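Long-range contact in oxidoreductase, short chain dehydrogenase/reductase family protein (Collinsella aerofaciens, PDB 5FYD), which catalyses the NADPH-dependent reduction of the 7-oxo group of 7-oxolithocholate to give the bile acid ursodeoxycholate: residues F162-T167 / V181-L186. Numbering follows the deposited sequence.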
# COMPACT_ATOMS: atom_id res chain seq x y z
N PHE A 162 18.21 -9.02 -10.23
CA PHE A 162 18.36 -9.51 -11.61
C PHE A 162 18.34 -8.34 -12.59
O PHE A 162 19.22 -8.19 -13.46
CB PHE A 162 17.25 -10.51 -11.94
CG PHE A 162 17.42 -11.18 -13.26
CD1 PHE A 162 16.98 -10.58 -14.42
CD2 PHE A 162 18.06 -12.42 -13.33
CE1 PHE A 162 17.14 -11.21 -15.64
CE2 PHE A 162 18.23 -13.04 -14.53
CZ PHE A 162 17.76 -12.45 -15.69
N ILE A 163 17.34 -7.47 -12.43
CA ILE A 163 17.21 -6.29 -13.30
C ILE A 163 18.45 -5.40 -13.15
O ILE A 163 18.99 -4.92 -14.15
CB ILE A 163 15.93 -5.49 -12.97
CG1 ILE A 163 14.69 -6.31 -13.36
CG2 ILE A 163 15.95 -4.12 -13.65
CD1 ILE A 163 13.37 -5.76 -12.88
N LEU A 164 18.89 -5.19 -11.91
CA LEU A 164 20.05 -4.34 -11.65
C LEU A 164 21.29 -4.89 -12.38
O LEU A 164 21.92 -4.20 -13.19
CB LEU A 164 20.32 -4.27 -10.15
CG LEU A 164 21.57 -3.52 -9.69
CD1 LEU A 164 21.61 -2.05 -10.10
CD2 LEU A 164 21.66 -3.67 -8.19
N LYS A 165 21.64 -6.12 -12.07
CA LYS A 165 22.87 -6.68 -12.61
C LYS A 165 22.83 -6.90 -14.13
O LYS A 165 23.86 -6.71 -14.81
CB LYS A 165 23.27 -7.95 -11.87
CG LYS A 165 23.58 -7.76 -10.38
CD LYS A 165 24.78 -6.87 -10.11
CE LYS A 165 24.64 -6.11 -8.80
NZ LYS A 165 25.66 -5.08 -8.70
N MET A 166 21.67 -7.29 -14.67
CA MET A 166 21.54 -7.42 -16.11
C MET A 166 21.75 -6.06 -16.77
O MET A 166 22.43 -5.95 -17.78
CB MET A 166 20.18 -7.98 -16.52
CG MET A 166 20.10 -8.33 -18.01
SD MET A 166 21.14 -9.80 -18.31
CE MET A 166 21.42 -9.70 -20.07
N THR A 167 21.12 -5.02 -16.21
CA THR A 167 21.18 -3.69 -16.83
C THR A 167 22.57 -3.08 -16.68
O THR A 167 23.07 -2.43 -17.60
CB THR A 167 20.09 -2.76 -16.31
OG1 THR A 167 18.82 -3.40 -16.47
CG2 THR A 167 20.07 -1.44 -17.08
N VAL A 181 22.36 3.13 -22.03
CA VAL A 181 21.63 2.30 -21.11
C VAL A 181 22.01 2.67 -19.69
O VAL A 181 23.17 2.93 -19.42
CB VAL A 181 21.86 0.80 -21.41
CG1 VAL A 181 21.23 -0.13 -20.35
CG2 VAL A 181 21.31 0.47 -22.77
N GLU A 182 21.03 2.70 -18.82
CA GLU A 182 21.21 3.04 -17.41
C GLU A 182 20.23 2.23 -16.57
O GLU A 182 19.13 1.94 -17.02
CB GLU A 182 20.96 4.52 -17.19
CG GLU A 182 21.24 5.06 -15.79
CD GLU A 182 20.60 6.42 -15.58
OE1 GLU A 182 20.58 7.24 -16.53
OE2 GLU A 182 20.06 6.64 -14.48
N VAL A 183 20.66 1.86 -15.39
CA VAL A 183 19.72 1.43 -14.35
C VAL A 183 19.66 2.46 -13.24
O VAL A 183 20.70 2.94 -12.77
CB VAL A 183 20.01 0.01 -13.80
CG1 VAL A 183 21.47 -0.20 -13.39
CG2 VAL A 183 19.06 -0.35 -12.65
N ILE A 184 18.44 2.80 -12.84
CA ILE A 184 18.22 3.70 -11.71
C ILE A 184 17.58 2.87 -10.61
O ILE A 184 16.54 2.24 -10.82
CB ILE A 184 17.38 4.94 -12.08
CG1 ILE A 184 17.26 5.87 -10.85
CG2 ILE A 184 15.98 4.60 -12.61
CD1 ILE A 184 18.03 7.14 -10.97
N THR A 185 18.19 2.90 -9.43
CA THR A 185 17.76 2.12 -8.28
C THR A 185 17.03 3.04 -7.29
O THR A 185 17.60 4.02 -6.80
CB THR A 185 18.97 1.44 -7.63
OG1 THR A 185 19.52 0.46 -8.54
CG2 THR A 185 18.58 0.76 -6.36
N LEU A 186 15.76 2.72 -7.02
CA LEU A 186 14.90 3.58 -6.22
C LEU A 186 14.82 3.09 -4.80
O LEU A 186 14.91 1.90 -4.55
CB LEU A 186 13.49 3.58 -6.79
CG LEU A 186 13.38 3.91 -8.28
CD1 LEU A 186 11.90 4.03 -8.67
CD2 LEU A 186 14.16 5.15 -8.63
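The methyl of T167 presses onto the strand just where V183 faces the helix: CG2 lies 3.6 Å from V183 CB and 3.5 Å from the carbonyl oxygen O of E182, and on its other flank it reaches V181 CG1 at 3.7 Å. CG2 stands anti to the backbone N of T167 (the OG1 torsion chi1 is -54°), which turns the methyl to the strand and the hydroxyl back along the helix. There OG1 donates to I163 O at 2.8 Å, arriving on the opposite face of that carbonyl from T167 N, and it also hydrogen-bonds to N140 ND2 on strand 136-143. One turn earlier L164 takes over. With CG anti to the backbone N (chi1 175°), its CD1 reaches V183 CG1 at 3.8 Å and meets T185 OG1 at 3.6 Å, a van der Waals touch, the leucine running crosswise to both strand side chains. This is helix packing on the parallel sheet of the Rossmann fold: helix 154-173 returns antiparallel to strand 179-186, the two segments crossing at -151° with axes 8.2 Å apart. A valine in place of T167 would probably leave N140 ND2 without its hydroxyl partner and strip I163 O of its side-chain donor. Further along the strand, the T185 side chain comes within about 5 Å of that of S143, the inferred transition-state stabiliser.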